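ORF 37 (Human herpesvirus 8 type M, PDB 3POV) degrades DNA as a magnesium-dependent viral exonuclease and endonuclease, processing branched and non-linear viral DNA so that unit-length genomes can be packaged. Local coordinates at residues 182-187 with 430-435; 249-254 with 409-414; 264-269 with 280-285; 344-349 with 436-441. All coordinates share one frame; numbering follows the deposited sequence.

Contact 1: residues 182-187 with 430-435; sequences GLRCEE and DPHVEI
The first turns of helix 181-197 meet the 430-435 loop through Arg-184 and Cys-185. The helix also carries Glu-186, a magnesium ligand of this protein, although no ion is bound to it in this model. Residues 430-433 form a type I beta turn, closed by Val-433 N to Asp-430 O. Arg-184 stretches across this turn. Its NH1 lies 3.1 Å from Asp-430 OD2, a salt bridge. The oxygen lies well out of the guanidinium plane, so no N-H points at it and the bridge rests on charge alone; the two planes stand 71° apart. The bend at chi3 (-58°) lays the guanidinium against the turn, with Val-433 N over one face. Arg-184 NH2 comes to 3.1 Å from His-432 O, but the angle is too poor for a hydrogen bond. The other carboxylate oxygen serves the turn itself. Asp-430 OD1 is met on its syn side by His-432 ND1 at 3.2 Å. It also takes a weak bond from His-432 N, which makes an Asx turn. These bonds steady the carboxylate that Arg-184 approaches. Deeper in, the contact is apolar. Val-433 CG2 sits 3.8 Å from Cys-185 SG and equally near Arg-184 O. The disulfide seen between Cys-185 and Cys-249 in another crystal structure of the protein is absent here. The contact joins the helix that carries a metal ligand to the loop entering an inner strand of the central sheet, 435-443, as in PD-(D/E)XK nucleases.

Contact 2: residues 249-254 with 409-414; sequences CRFKYT and GFFRKR. With nucleotides of chain B.
Backbone bonds join Arg-250 to both Gly-409 and Phe-411, so strands 243-250 and 403-412 run parallel here. Arg-250 N donates to Gly-409 O at 2.8 Å. Phe-411 N returns the bond to Arg-250 O at 3.0 Å. Further on, Lys-413 N donates to Thr-254 OG1 at 2.9 Å. With chi1 at -171°, OG1 of Thr-254 is anti to its own N, where Lys-413 N can reach it. Water 1 bridges the ends of the strands: it accepts from Tyr-253 N and lies close to Arg-250 O and Phe-411 O.

Aromatic side chains pack along both faces. Phe-410 lies beside Arg-250, with CD1 3.4 Å from Arg-250 CB, and Tyr-253 CD2 meets the edge of the same ring. The rings of Phe-251 and Phe-411 are near parallel (25°) but slid apart, so they barely overlap. Cys-249 SG approaches Phe-411 CE2 obliquely at 3.8 Å, a sulfur-aromatic contact.

Two backbone N-H groups hold the DNA here. Phe-251 N (2.7 Å) and Lys-252 N both donate to OP1 of DG3 of chain B, gripping one phosphate oxygen twice. The guanidinium of Arg-250 has OP2 of that phosphate over one face, and its NH1 forms a salt bridge with Asp-304. Strand 243-250 also carries Glu-246 and Ile-247, which bind magnesium in this structure. They are followed by Lys-248, completing the E-x-K signature. The contact shows the core strand of a PD-(D/E)XK nuclease, running from the metal site into a DNA phosphate grip.

Contact 3: residues 264-269 with 280-285; sequences YAAYQR and KDFFYS
Phe-282 and Tyr-267 lie side by side and point the same way, out of the same side of the two helices. Both have CG anti to the backbone N (chi1 -176° for Phe-282), which swings the Phe-282 ring over to the other helix. Its rim does the touching. CE1 sits 3.6 Å from Tyr-267 CB, and CD1 rests 3.7 Å from Tyr-267 CA. The backbone carbonyl carbon of Ala-266 lies at the ring edge, near its plane. Ala-266 fills the middle of the contact. Its CB points at the opposite helix and comes within 3.7 Å of Phe-282 CA, so the backbones approach closely at this point. Helices 262-272 and 276-283 follow each other in the chain and run in nearly opposite directions, forming a short helical hairpin. One flank of it meets the central sheet, where Phe-282 touches Leu-438. The ring of Phe-282 also meets that of Tyr-253, and Tyr-267 meets Phe-255. Ser-285 CB stands 4.1 Å from Ala-266 CB. The Ser-285 hydroxyl turns back to Phe-282 O, donating a bond of 2.7 Å in the carbonyl plane. That oxygen also accepts from Ser-285 N, so two bonds hold the end of helix 276-283. On another flank Arg-269 NE and Asp-281 OD2 are too far apart for a salt bridge. Water 3 spans them, accepting from Arg-269 NE at 2.9 Å and donating to Asp-281 OD2 at 2.6 Å.

Contact 4: residues 344-349 with 436-441; sequences VYVLTD and PTLLIV
Tyr-345 and Leu-439 form a hydrogen-bonded pair at the centre of two antiparallel strands whose axes come within 4.7 Å. Tyr-345 N donates to Leu-439 O at 2.8 Å, and Leu-439 N donates back to Tyr-345 O. Leu-347 N adds a third bond to Thr-437 O. Side chains alternate between the two faces. On one, the Tyr-345 ring lies alongside Leu-439, with CD2 3.6 Å from Leu-439 CD1. Leu-439 O lies in the plane of that ring, at its edge. Val-441 CG2 reaches Tyr-345 CE2 at 3.9 Å. Leu-347 sends CD1 to Pro-436 CB at 3.7 Å, the two side chains meeting at about a right angle. Helix 181-197 packs over this face. On the other face Leu-438 CD2 crosses to Val-344 CG1 and Val-346 CG2, and it sits 3.3 Å from Tyr-345 O. Helix 276-283 covers this side. Thr-437 and Leu-438 form a classic beta bulge opposite Phe-410. Beyond the last strand bond, water 4 donates to both Thr-348 O and Pro-436 O. Backbone bonds pair main-chain N-H and C=O groups between the strands, and the largely apolar side chains leave both faces suited to pack against helices.

Contacts 2 and 4 lie in one mixed sheet, and contact 1 adjoins it. Contacts 2 and 4 touch where Phe-410 N meets Leu-438 O at 2.9 Å. Contact 1 meets contact 2 through Asp-430 O and Arg-414 NH2, 3.0 Å apart. The helices of contact 3 pack on the sheet face of Phe-410 and Ile-440. Tyr-253 OH of contact 2 lies 2.6 Å from Phe-283 O. Contact 1 holds the metal ligand Glu-186, and in contact 2 the side chain of Cys-249 is about 4 Å from a magnesium ion. The side chain of Cys-185 is about 7 Å from a magnesium ion, and that of Leu-439 about 11 Å. Contact 3 stays about 9 Å from the DNA at its nearest atom.

Contact 1: residues 182-187 with 430-435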
# COMPACT_ATOMS: atom_id res chain seq x y z
N GLY A 182 6.35 13.78 -0.70
CA GLY A 182 6.69 12.37 -0.75
C GLY A 182 6.13 11.69 -1.98
O GLY A 182 6.81 10.88 -2.62
N LEU A 183 4.89 12.03 -2.32
CA LEU A 183 4.23 11.48 -3.50
C LEU A 183 4.99 11.84 -4.78
O LEU A 183 4.96 11.10 -5.76
CB LEU A 183 2.79 11.96 -3.59
CG LEU A 183 1.93 11.45 -4.75
CD1 LEU A 183 1.87 9.93 -4.75
CD2 LEU A 183 0.53 12.03 -4.68
N ARG A 184 5.67 12.98 -4.77
CA ARG A 184 6.46 13.39 -5.93
C ARG A 184 7.71 12.53 -6.08
O ARG A 184 8.19 12.31 -7.19
CB ARG A 184 6.84 14.87 -5.83
CG ARG A 184 5.65 15.80 -5.90
CD ARG A 184 6.06 17.19 -6.32
NE ARG A 184 7.05 17.76 -5.41
CZ ARG A 184 7.55 18.99 -5.54
NH1 ARG A 184 7.14 19.78 -6.52
NH2 ARG A 184 8.45 19.43 -4.67
N CYS A 185 8.22 12.03 -4.96
CA CYS A 185 9.41 11.19 -4.98
C CYS A 185 9.08 9.77 -5.42
O CYS A 185 9.83 9.16 -6.18
CB CYS A 185 10.09 11.20 -3.60
SG CYS A 185 10.53 12.86 -3.03
N GLU A 186 7.95 9.25 -4.95
CA GLU A 186 7.48 7.95 -5.39
C GLU A 186 7.36 7.93 -6.90
O GLU A 186 7.72 6.96 -7.56
CB GLU A 186 6.14 7.62 -4.74
CG GLU A 186 6.06 7.99 -3.28
CD GLU A 186 5.59 6.84 -2.41
OE1 GLU A 186 6.22 6.61 -1.35
OE2 GLU A 186 4.60 6.17 -2.77
N GLU A 187 6.86 9.02 -7.47
CA GLU A 187 6.71 9.11 -8.91
C GLU A 187 8.07 8.99 -9.61
O GLU A 187 8.16 8.44 -10.71
CB GLU A 187 6.00 10.40 -9.31
CG GLU A 187 4.95 10.21 -10.39
CD GLU A 187 5.54 9.70 -11.69
OE1 GLU A 187 5.80 10.53 -12.59
OE2 GLU A 187 5.73 8.47 -11.82
N ASP A 430 10.94 16.41 -12.48
CA ASP A 430 10.42 17.65 -11.92
C ASP A 430 11.56 18.43 -11.28
O ASP A 430 12.25 17.92 -10.40
CB ASP A 430 9.33 17.34 -10.89
CG ASP A 430 8.77 18.60 -10.25
OD1 ASP A 430 8.90 19.69 -10.85
OD2 ASP A 430 8.21 18.51 -9.14
N PRO A 431 11.76 19.68 -11.73
CA PRO A 431 12.88 20.48 -11.22
C PRO A 431 12.74 20.76 -9.72
O PRO A 431 13.69 21.21 -9.09
CB PRO A 431 12.78 21.79 -12.01
CG PRO A 431 11.36 21.84 -12.48
CD PRO A 431 10.94 20.42 -12.70
N HIS A 432 11.57 20.47 -9.17
CA HIS A 432 11.29 20.76 -7.77
C HIS A 432 11.43 19.54 -6.87
O HIS A 432 11.41 19.66 -5.64
CB HIS A 432 9.91 21.39 -7.62
CG HIS A 432 9.73 22.65 -8.42
ND1 HIS A 432 9.05 22.68 -9.62
CD2 HIS A 432 10.16 23.91 -8.20
CE1 HIS A 432 9.06 23.91 -10.10
NE2 HIS A 432 9.72 24.68 -9.26
N VAL A 433 11.59 18.36 -7.46
CA VAL A 433 11.77 17.14 -6.67
C VAL A 433 13.25 16.84 -6.43
O VAL A 433 14.11 17.22 -7.22
CB VAL A 433 11.06 15.91 -7.31
CG1 VAL A 433 11.82 15.42 -8.54
CG2 VAL A 433 10.93 14.79 -6.29
N GLU A 434 13.53 16.16 -5.32
CA GLU A 434 14.90 15.82 -4.96
C GLU A 434 15.54 14.90 -5.99
O GLU A 434 14.87 14.40 -6.89
CB GLU A 434 14.97 15.21 -3.56
CG GLU A 434 14.43 16.13 -2.48
CD GLU A 434 14.78 15.67 -1.09
OE1 GLU A 434 14.08 16.06 -0.13
OE2 GLU A 434 15.76 14.90 -0.94
N ILE A 435 16.84 14.69 -5.86
CA ILE A 435 17.59 13.91 -6.82
C ILE A 435 17.85 12.51 -6.29
O ILE A 435 18.34 12.34 -5.17
CB ILE A 435 18.93 14.60 -7.20
CG1 ILE A 435 18.67 15.91 -7.93
CG2 ILE A 435 19.80 13.67 -8.05
CD1 ILE A 435 19.91 16.65 -8.31

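Contact 2: residues 249-254 with 409-414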
# COMPACT_ATOMS: atom_id res chain seq x y z
N CYS A 249 10.71 5.41 -0.19
CA CYS A 249 11.69 6.49 -0.33
C CYS A 249 12.53 6.69 0.93
O CYS A 249 11.99 6.82 2.02
CB CYS A 249 11.00 7.81 -0.67
SG CYS A 249 10.18 7.89 -2.27
N ARG A 250 13.86 6.73 0.77
CA ARG A 250 14.74 7.10 1.88
C ARG A 250 15.34 8.49 1.66
O ARG A 250 15.73 8.85 0.54
CB ARG A 250 15.87 6.08 2.05
CG ARG A 250 15.50 4.78 2.75
CD ARG A 250 15.07 4.98 4.19
NE ARG A 250 13.63 5.13 4.29
CZ ARG A 250 12.80 4.21 4.77
NH1 ARG A 250 13.27 3.06 5.22
NH2 ARG A 250 11.50 4.44 4.79
N PHE A 251 15.43 9.27 2.74
CA PHE A 251 15.95 10.63 2.67
C PHE A 251 17.13 10.89 3.62
O PHE A 251 17.84 11.89 3.48
CB PHE A 251 14.83 11.64 2.93
CG PHE A 251 13.73 11.59 1.92
CD1 PHE A 251 13.87 12.24 0.70
CD2 PHE A 251 12.57 10.86 2.16
CE1 PHE A 251 12.86 12.18 -0.25
CE2 PHE A 251 11.56 10.80 1.22
CZ PHE A 251 11.71 11.46 0.01
N LYS A 252 17.33 10.00 4.59
CA LYS A 252 18.38 10.14 5.60
C LYS A 252 19.79 10.15 5.04
O LYS A 252 20.75 10.32 5.78
CB LYS A 252 18.32 8.96 6.58
CG LYS A 252 17.14 8.93 7.49
CD LYS A 252 17.21 7.69 8.36
CE LYS A 252 17.40 6.43 7.52
NZ LYS A 252 17.26 5.20 8.34
N TYR A 253 19.92 9.91 3.74
CA TYR A 253 21.23 9.80 3.12
C TYR A 253 21.44 10.95 2.14
O TYR A 253 22.27 10.88 1.23
CB TYR A 253 21.40 8.44 2.42
CG TYR A 253 21.57 7.29 3.39
CD1 TYR A 253 22.83 6.95 3.88
CD2 TYR A 253 20.48 6.54 3.81
CE1 TYR A 253 22.98 5.90 4.77
CE2 TYR A 253 20.62 5.49 4.69
CZ TYR A 253 21.88 5.17 5.17
OH TYR A 253 22.02 4.13 6.06
N THR A 254 20.66 12.01 2.34
CA THR A 254 20.88 13.26 1.62
C THR A 254 22.22 13.84 2.07
O THR A 254 22.60 13.74 3.23
CB THR A 254 19.77 14.26 1.91
OG1 THR A 254 19.90 15.39 1.04
CG2 THR A 254 19.83 14.71 3.37
N GLY A 409 13.94 4.29 -3.44
CA GLY A 409 14.84 5.29 -3.97
C GLY A 409 15.48 6.07 -2.84
O GLY A 409 14.80 6.44 -1.88
N PHE A 410 16.78 6.29 -2.95
CA PHE A 410 17.51 7.15 -2.02
C PHE A 410 17.73 8.52 -2.67
O PHE A 410 18.29 8.62 -3.76
CB PHE A 410 18.83 6.50 -1.61
CG PHE A 410 18.65 5.26 -0.77
CD1 PHE A 410 18.86 5.30 0.60
CD2 PHE A 410 18.25 4.07 -1.35
CE1 PHE A 410 18.67 4.16 1.37
CE2 PHE A 410 18.06 2.93 -0.58
CZ PHE A 410 18.28 2.98 0.78
N PHE A 411 17.29 9.57 -1.98
CA PHE A 411 17.29 10.92 -2.54
C PHE A 411 18.26 11.85 -1.81
O PHE A 411 18.59 11.62 -0.65
CB PHE A 411 15.88 11.51 -2.47
CG PHE A 411 14.90 10.87 -3.42
CD1 PHE A 411 14.63 11.45 -4.65
CD2 PHE A 411 14.24 9.70 -3.07
CE1 PHE A 411 13.73 10.87 -5.53
CE2 PHE A 411 13.34 9.11 -3.94
CZ PHE A 411 13.08 9.69 -5.17
N ARG A 412 18.69 12.91 -2.49
CA ARG A 412 19.46 14.00 -1.87
C ARG A 412 18.90 15.34 -2.34
O ARG A 412 18.35 15.43 -3.44
CB ARG A 412 20.96 13.90 -2.20
CG ARG A 412 21.30 14.14 -3.68
CD ARG A 412 22.81 14.16 -3.94
NE ARG A 412 23.12 14.22 -5.37
CZ ARG A 412 23.15 15.35 -6.08
NH1 ARG A 412 22.90 16.52 -5.50
NH2 ARG A 412 23.43 15.31 -7.38
N LYS A 413 19.04 16.37 -1.52
CA LYS A 413 18.58 17.70 -1.91
C LYS A 413 19.44 18.21 -3.06
O LYS A 413 20.64 17.93 -3.11
CB LYS A 413 18.65 18.67 -0.73
CG LYS A 413 17.79 18.27 0.45
CD LYS A 413 17.82 19.33 1.54
CE LYS A 413 16.99 18.91 2.74
NZ LYS A 413 17.54 17.68 3.39
N ARG A 414 18.82 18.93 -3.99
CA ARG A 414 19.54 19.54 -5.10
C ARG A 414 20.58 20.55 -4.61
O ARG A 414 20.35 21.28 -3.65
CB ARG A 414 18.58 20.23 -6.06
CG ARG A 414 17.63 19.30 -6.82
CD ARG A 414 16.76 20.09 -7.78
NE ARG A 414 15.87 19.23 -8.57
CZ ARG A 414 16.10 18.86 -9.83
NH1 ARG A 414 17.20 19.27 -10.46
NH2 ARG A 414 15.23 18.08 -10.46
P DG B 3 13.89 8.36 6.21
OP1 DG B 3 15.01 8.29 5.26
OP2 DG B 3 13.64 7.22 7.12
O5' DG B 3 14.04 9.64 7.14
C5' DG B 3 14.18 10.93 6.57
C4' DG B 3 14.30 11.90 7.73
O4' DG B 3 13.00 12.01 8.34
C3' DG B 3 15.26 11.46 8.83
O3' DG B 3 16.29 12.43 9.00
C2' DG B 3 14.40 11.32 10.08
C1' DG B 3 13.17 12.15 9.73
N9 DG B 3 11.93 11.64 10.31
C8 DG B 3 11.44 10.36 10.22
N7 DG B 3 10.30 10.21 10.83
C5 DG B 3 10.01 11.46 11.34
C6 DG B 3 8.90 11.90 12.09
O6 DG B 3 7.92 11.24 12.46
N1 DG B 3 9.00 13.26 12.41
C2 DG B 3 10.05 14.08 12.05
N2 DG B 3 9.97 15.36 12.45
N3 DG B 3 11.10 13.67 11.34
C4 DG B 3 11.01 12.36 11.03
P DG B 2 7.48 6.22 5.15
OP1 DG B 2 7.67 5.16 4.15
OP2 DG B 2 7.03 5.90 6.52
O5' DG B 2 8.85 7.03 5.29
C5' DG B 2 9.38 7.75 4.18
C4' DG B 2 10.29 8.83 4.70
O4' DG B 2 9.49 9.85 5.33
C3' DG B 2 11.30 8.34 5.74
O3' DG B 2 12.61 8.71 5.33
C2' DG B 2 10.87 9.01 7.05
C1' DG B 2 10.03 10.19 6.59
N9 DG B 2 8.92 10.50 7.48
C8 DG B 2 7.90 9.65 7.85
N7 DG B 2 7.04 10.21 8.66
C5 DG B 2 7.51 11.50 8.83
C6 DG B 2 6.99 12.56 9.59
O6 DG B 2 5.97 12.57 10.30
N1 DG B 2 7.78 13.71 9.49
C2 DG B 2 8.92 13.80 8.74
N2 DG B 2 9.55 14.99 8.76
N3 DG B 2 9.43 12.81 8.01
C4 DG B 2 8.67 11.70 8.11
O HOH W 1 18.67 9.68 1.15
O HOH W 2 21.13 9.93 -1.33

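Contact 3: residues 264-269 with 280-285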
# COMPACT_ATOMS: atom_id res chain seq x y z
N TYR A 264 28.88 12.23 1.84
CA TYR A 264 29.28 12.53 0.47
C TYR A 264 30.52 11.75 0.08
O TYR A 264 30.61 11.19 -1.02
CB TYR A 264 29.52 14.03 0.28
CG TYR A 264 30.03 14.39 -1.09
CD1 TYR A 264 29.30 14.07 -2.23
CD2 TYR A 264 31.24 15.05 -1.26
CE1 TYR A 264 29.76 14.39 -3.50
CE2 TYR A 264 31.72 15.38 -2.52
CZ TYR A 264 30.97 15.04 -3.64
OH TYR A 264 31.42 15.37 -4.90
N ALA A 265 31.49 11.72 0.99
CA ALA A 265 32.74 10.99 0.77
C ALA A 265 32.48 9.51 0.54
O ALA A 265 32.97 8.93 -0.44
CB ALA A 265 33.69 11.21 1.93
N ALA A 266 31.71 8.89 1.43
CA ALA A 266 31.33 7.49 1.28
C ALA A 266 30.58 7.28 -0.03
O ALA A 266 30.67 6.22 -0.65
CB ALA A 266 30.49 7.02 2.45
N TYR A 267 29.84 8.30 -0.45
CA TYR A 267 29.10 8.24 -1.70
C TYR A 267 30.04 8.23 -2.90
O TYR A 267 29.85 7.45 -3.84
CB TYR A 267 28.11 9.39 -1.80
CG TYR A 267 27.54 9.57 -3.19
CD1 TYR A 267 26.64 8.66 -3.71
CD2 TYR A 267 27.92 10.65 -3.98
CE1 TYR A 267 26.12 8.81 -4.99
CE2 TYR A 267 27.41 10.81 -5.25
CZ TYR A 267 26.51 9.90 -5.75
OH TYR A 267 26.00 10.06 -7.02
N GLN A 268 31.05 9.09 -2.87
CA GLN A 268 32.05 9.13 -3.95
C GLN A 268 32.72 7.77 -4.14
O GLN A 268 32.94 7.34 -5.27
CB GLN A 268 33.08 10.22 -3.68
CG GLN A 268 32.55 11.63 -3.92
CD GLN A 268 33.57 12.71 -3.62
OE1 GLN A 268 34.03 12.85 -2.49
NE2 GLN A 268 33.93 13.49 -4.64
N ARG A 269 33.05 7.11 -3.04
CA ARG A 269 33.68 5.79 -3.12
C ARG A 269 32.73 4.77 -3.72
O ARG A 269 33.12 3.94 -4.54
CB ARG A 269 34.18 5.33 -1.75
CG ARG A 269 35.44 6.05 -1.30
CD ARG A 269 35.98 5.48 0.01
NE ARG A 269 35.11 5.77 1.14
CZ ARG A 269 35.04 6.95 1.75
NH1 ARG A 269 34.22 7.13 2.78
NH2 ARG A 269 35.80 7.95 1.33
N LYS A 280 28.42 -0.76 2.09
CA LYS A 280 28.45 -0.84 3.55
C LYS A 280 28.89 0.49 4.16
O LYS A 280 28.18 1.07 4.98
CB LYS A 280 29.38 -1.95 4.00
CG LYS A 280 29.52 -2.09 5.50
CD LYS A 280 30.49 -3.21 5.86
CE LYS A 280 30.62 -3.36 7.37
NZ LYS A 280 31.59 -4.44 7.73
N ASP A 281 30.06 0.96 3.75
CA ASP A 281 30.59 2.23 4.24
C ASP A 281 29.56 3.34 4.10
O ASP A 281 29.34 4.11 5.03
CB ASP A 281 31.88 2.60 3.50
CG ASP A 281 33.04 1.70 3.87
OD1 ASP A 281 32.84 0.75 4.67
OD2 ASP A 281 34.16 1.95 3.38
N PHE A 282 28.94 3.41 2.93
CA PHE A 282 27.89 4.39 2.67
C PHE A 282 26.74 4.27 3.67
O PHE A 282 26.35 5.25 4.30
CB PHE A 282 27.38 4.24 1.23
CG PHE A 282 26.36 5.27 0.83
CD1 PHE A 282 26.75 6.58 0.57
CD2 PHE A 282 25.02 4.93 0.70
CE1 PHE A 282 25.82 7.53 0.20
CE2 PHE A 282 24.09 5.88 0.32
CZ PHE A 282 24.49 7.18 0.07
N PHE A 283 26.20 3.06 3.81
CA PHE A 283 25.08 2.83 4.73
C PHE A 283 25.38 3.24 6.16
O PHE A 283 24.49 3.70 6.88
CB PHE A 283 24.65 1.36 4.69
CG PHE A 283 23.69 1.04 3.59
CD1 PHE A 283 22.63 1.88 3.32
CD2 PHE A 283 23.82 -0.12 2.85
CE1 PHE A 283 21.73 1.59 2.31
CE2 PHE A 283 22.92 -0.42 1.84
CZ PHE A 283 21.87 0.44 1.57
N TYR A 284 26.63 3.07 6.58
CA TYR A 284 27.01 3.33 7.97
C TYR A 284 27.59 4.73 8.19
O TYR A 284 28.10 5.03 9.26
CB TYR A 284 28.00 2.27 8.45
CG TYR A 284 27.38 0.90 8.61
CD1 TYR A 284 26.14 0.74 9.23
CD2 TYR A 284 28.03 -0.24 8.15
CE1 TYR A 284 25.58 -0.51 9.39
CE2 TYR A 284 27.47 -1.49 8.30
CZ TYR A 284 26.24 -1.62 8.92
OH TYR A 284 25.66 -2.87 9.08
N SER A 285 27.49 5.57 7.16
CA SER A 285 27.97 6.94 7.25
C SER A 285 27.02 7.82 8.06
O SER A 285 27.30 9.00 8.29
CB SER A 285 28.19 7.52 5.85
OG SER A 285 26.95 7.73 5.19
O HOH W 3 34.48 2.96 1.05

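Contact 4: residues 344-349 with 436-441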
# COMPACT_ATOMS: atom_id res chain seq x y z
N VAL A 344 21.15 -3.69 -6.30
CA VAL A 344 21.52 -2.31 -6.01
C VAL A 344 21.85 -1.55 -7.29
O VAL A 344 22.71 -1.96 -8.06
CB VAL A 344 22.73 -2.25 -5.06
CG1 VAL A 344 23.00 -0.82 -4.62
CG2 VAL A 344 22.50 -3.14 -3.85
N TYR A 345 21.16 -0.44 -7.52
CA TYR A 345 21.43 0.39 -8.69
C TYR A 345 22.01 1.74 -8.30
O TYR A 345 21.32 2.57 -7.72
CB TYR A 345 20.16 0.61 -9.52
CG TYR A 345 19.52 -0.66 -10.01
CD1 TYR A 345 19.80 -1.16 -11.28
CD2 TYR A 345 18.64 -1.37 -9.21
CE1 TYR A 345 19.23 -2.32 -11.74
CE2 TYR A 345 18.06 -2.54 -9.66
CZ TYR A 345 18.35 -3.01 -10.92
OH TYR A 345 17.77 -4.18 -11.36
N VAL A 346 23.27 1.94 -8.63
CA VAL A 346 23.90 3.25 -8.49
C VAL A 346 23.51 4.09 -9.70
O VAL A 346 23.78 3.71 -10.84
CB VAL A 346 25.44 3.13 -8.40
CG1 VAL A 346 26.09 4.52 -8.43
CG2 VAL A 346 25.85 2.38 -7.15
N LEU A 347 22.88 5.22 -9.45
CA LEU A 347 22.44 6.09 -10.54
C LEU A 347 23.51 7.11 -10.89
O LEU A 347 24.24 7.58 -10.02
CB LEU A 347 21.14 6.80 -10.16
CG LEU A 347 19.99 5.87 -9.73
CD1 LEU A 347 18.78 6.67 -9.30
CD2 LEU A 347 19.63 4.92 -10.86
N THR A 348 23.61 7.46 -12.17
CA THR A 348 24.53 8.51 -12.59
C THR A 348 24.11 9.85 -12.00
O THR A 348 22.93 10.21 -12.01
CB THR A 348 24.63 8.65 -14.13
OG1 THR A 348 23.40 9.18 -14.66
CG2 THR A 348 24.92 7.31 -14.78
N ASP A 349 25.09 10.57 -11.47
CA ASP A 349 24.91 11.95 -11.04
C ASP A 349 24.68 12.81 -12.27
O ASP A 349 25.49 12.80 -13.20
CB ASP A 349 26.16 12.42 -10.29
CG ASP A 349 25.99 13.79 -9.68
OD1 ASP A 349 25.29 14.63 -10.27
OD2 ASP A 349 26.57 14.03 -8.60
N PRO A 436 17.51 11.50 -7.10
CA PRO A 436 17.73 10.09 -6.75
C PRO A 436 19.19 9.69 -6.99
O PRO A 436 19.72 9.91 -8.07
CB PRO A 436 16.81 9.35 -7.72
CG PRO A 436 16.77 10.23 -8.92
CD PRO A 436 16.82 11.64 -8.40
N THR A 437 19.80 9.09 -5.97
CA THR A 437 21.19 8.67 -6.05
C THR A 437 21.30 7.15 -6.13
O THR A 437 22.15 6.60 -6.83
CB THR A 437 21.99 9.18 -4.83
OG1 THR A 437 21.50 8.56 -3.64
CG2 THR A 437 21.84 10.70 -4.69
N LEU A 438 20.41 6.46 -5.41
CA LEU A 438 20.41 5.01 -5.34
C LEU A 438 19.02 4.43 -5.57
O LEU A 438 18.01 5.04 -5.22
CB LEU A 438 20.88 4.55 -3.97
CG LEU A 438 22.31 4.06 -3.73
CD1 LEU A 438 22.37 3.41 -2.36
CD2 LEU A 438 22.76 3.09 -4.81
N LEU A 439 18.97 3.23 -6.15
CA LEU A 439 17.72 2.48 -6.28
C LEU A 439 17.96 1.03 -5.88
O LEU A 439 18.68 0.30 -6.56
CB LEU A 439 17.19 2.57 -7.71
CG LEU A 439 15.76 2.09 -8.01
CD1 LEU A 439 15.73 0.68 -8.58
CD2 LEU A 439 14.84 2.21 -6.79
N ILE A 440 17.36 0.61 -4.77
CA ILE A 440 17.51 -0.76 -4.29
C ILE A 440 16.22 -1.58 -4.41
O ILE A 440 15.21 -1.26 -3.79
CB ILE A 440 18.00 -0.79 -2.83
CG1 ILE A 440 19.31 -0.02 -2.70
CG2 ILE A 440 18.14 -2.25 -2.33
CD1 ILE A 440 19.87 0.04 -1.29
N VAL A 441 16.28 -2.63 -5.22
CA VAL A 441 15.15 -3.54 -5.38
C VAL A 441 15.34 -4.80 -4.55
O VAL A 441 16.31 -5.53 -4.74
CB VAL A 441 14.96 -3.94 -6.85
CG1 VAL A 441 13.79 -4.91 -6.98
CG2 VAL A 441 14.73 -2.71 -7.72
O HOH W 4 22.03 11.00 -9.49